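Long-range contact in RegF protein (Neisseria gonorrhoeae, PDB 4HOJ), which is a glutathione transferase homolog of the stringent starvation protein A type that binds glutathione and calcium: residues A[18-23]-A[188-193]. Residues are numbered along the deposited sequence; the frame is centred on the assembly and turned at random.
Sequences CRFVLY and EAFIEA
F20 and F190 meet where the first helix of the thioredoxin-like N-terminal domain, 13-25, packs on helix 188-193, joining that domain of this glutathione transferase fold to a helix late in the chain. The axes of the two short segments approach to 8.1 Å, their N-to-C directions at 129°. Small residues permit this closeness: the methyl of A193 settles against the backbone of R19 and F20, and A189 CB lies 3.5 Å from Y23 C.

Aromatic rings fill the space beside the alanines. F190 turns its edge to one face of F20, a T-shaped pair with planes at 87° and F190 CD2 3.7 Å from F20 CE2. F20 CG lies anti to the backbone N, which carries the ring across to F190. H16 and W161 also meet the F190 ring, while F20 reaches V154 and A157 of helix 151-161. Y23 is only partly exposed, and its ring accepts a CH-pi contact: E192 CB sits over one face, 3.9 Å from the centroid. The long, polar end of E192 suits this outer side, with its OE1 near Y23 CD1 and CB.

Polar links lie at two places. One water bridges Y23 O and E192 OE1. Deeper in, the flexible arm of R19 bends at chi3 and ends in a flat group able to serve several acceptors: NE binds S8, NH1 binds G9 O, and NH2 forms a salt bridge with E198. These partners hold the guanidinium in place; the R19 side chain comes within about 8 Å of bound glutathione (nearest atoms). Its direct bond across the helices runs from R19 NH2 to A193 O, 2.8 Å long but bent to 138° at the hydrogen, the donor tilted from the carbonyl plane.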
# COMPACT_ATOMS: atom_id res chain seq x y z
N CYS A 18 -12.25 8.99 -3.02
CA CYS A 18 -11.87 9.48 -4.35
C CYS A 18 -12.74 10.66 -4.77
O CYS A 18 -12.24 11.64 -5.33
CB CYS A 18 -11.98 8.35 -5.37
SG CYS A 18 -10.93 6.93 -4.99
N ARG A 19 -14.04 10.64 -4.46
CA ARG A 19 -14.91 11.78 -4.71
C ARG A 19 -14.42 13.00 -3.96
O ARG A 19 -14.38 14.10 -4.53
CB ARG A 19 -16.38 11.41 -4.38
CG ARG A 19 -16.99 10.45 -5.42
CD ARG A 19 -18.44 10.15 -5.06
NE ARG A 19 -18.62 8.94 -4.26
CZ ARG A 19 -19.01 8.89 -2.98
NH1 ARG A 19 -19.37 7.69 -2.44
NH2 ARG A 19 -19.12 9.97 -2.26
N PHE A 20 -13.98 12.80 -2.72
CA PHE A 20 -13.47 13.92 -1.93
C PHE A 20 -12.24 14.55 -2.62
O PHE A 20 -12.17 15.77 -2.81
CB PHE A 20 -13.20 13.38 -0.53
CG PHE A 20 -12.86 14.42 0.51
CD1 PHE A 20 -12.94 15.79 0.30
CD2 PHE A 20 -12.45 13.96 1.77
CE1 PHE A 20 -12.62 16.69 1.34
CE2 PHE A 20 -12.13 14.82 2.80
CZ PHE A 20 -12.20 16.21 2.59
N VAL A 21 -11.27 13.72 -3.04
CA VAL A 21 -10.12 14.25 -3.74
C VAL A 21 -10.52 14.97 -5.00
O VAL A 21 -9.99 16.05 -5.28
CB VAL A 21 -9.06 13.14 -4.07
CG1 VAL A 21 -7.91 13.73 -4.94
CG2 VAL A 21 -8.46 12.56 -2.82
N LEU A 22 -11.42 14.40 -5.80
CA LEU A 22 -11.78 15.01 -7.07
C LEU A 22 -12.37 16.38 -6.87
O LEU A 22 -12.02 17.32 -7.59
CB LEU A 22 -12.69 14.08 -7.87
CG LEU A 22 -11.95 12.87 -8.45
CD1 LEU A 22 -12.97 11.79 -8.82
CD2 LEU A 22 -11.13 13.28 -9.65
N TYR A 23 -13.24 16.54 -5.87
CA TYR A 23 -13.79 17.86 -5.61
C TYR A 23 -12.80 18.83 -4.98
O TYR A 23 -12.88 20.03 -5.25
CB TYR A 23 -15.08 17.74 -4.80
CG TYR A 23 -16.27 17.32 -5.64
CD1 TYR A 23 -16.84 18.22 -6.51
CD2 TYR A 23 -16.80 16.04 -5.58
CE1 TYR A 23 -17.92 17.87 -7.28
CE2 TYR A 23 -17.89 15.66 -6.35
CZ TYR A 23 -18.43 16.60 -7.20
OH TYR A 23 -19.52 16.32 -8.01
N GLU A 188 -15.80 22.67 1.93
CA GLU A 188 -16.68 22.76 0.79
C GLU A 188 -16.63 21.50 -0.07
O GLU A 188 -17.66 20.99 -0.49
CB GLU A 188 -16.26 23.99 -0.05
CG GLU A 188 -17.10 24.24 -1.25
CD GLU A 188 -16.71 25.52 -1.96
OE1 GLU A 188 -15.62 25.55 -2.58
OE2 GLU A 188 -17.46 26.50 -1.90
N ALA A 189 -15.44 20.96 -0.31
CA ALA A 189 -15.32 19.80 -1.22
C ALA A 189 -15.79 18.55 -0.54
O ALA A 189 -16.22 17.61 -1.21
CB ALA A 189 -13.88 19.62 -1.71
N PHE A 190 -15.73 18.52 0.79
CA PHE A 190 -16.27 17.36 1.47
C PHE A 190 -17.78 17.31 1.24
O PHE A 190 -18.32 16.24 0.89
CB PHE A 190 -15.93 17.38 2.97
CG PHE A 190 -16.47 16.18 3.68
CD1 PHE A 190 -17.77 16.21 4.17
CD2 PHE A 190 -15.72 15.00 3.79
CE1 PHE A 190 -18.32 15.05 4.76
CE2 PHE A 190 -16.26 13.85 4.38
CZ PHE A 190 -17.57 13.89 4.87
N ILE A 191 -18.43 18.41 1.49
CA ILE A 191 -19.87 18.46 1.25
C ILE A 191 -20.26 18.16 -0.19
O ILE A 191 -21.21 17.38 -0.44
CB ILE A 191 -20.44 19.78 1.69
CG1 ILE A 191 -20.25 19.93 3.20
CG2 ILE A 191 -21.93 19.90 1.34
CD1 ILE A 191 -20.19 21.38 3.62
N GLU A 192 -19.51 18.73 -1.15
CA GLU A 192 -19.76 18.43 -2.56
C GLU A 192 -19.64 16.96 -2.90
O GLU A 192 -20.36 16.43 -3.73
CB GLU A 192 -18.78 19.15 -3.48
CG GLU A 192 -18.93 20.66 -3.57
CD GLU A 192 -17.83 21.27 -4.43
OE1 GLU A 192 -16.62 21.10 -4.16
OE2 GLU A 192 -18.18 21.96 -5.41
N ALA A 193 -18.68 16.28 -2.27
CA ALA A 193 -18.42 14.89 -2.54
C ALA A 193 -19.43 13.91 -2.00
O ALA A 193 -19.52 12.76 -2.50
CB ALA A 193 -17.07 14.52 -2.00
O HOH W 1 -14.96 21.32 -6.48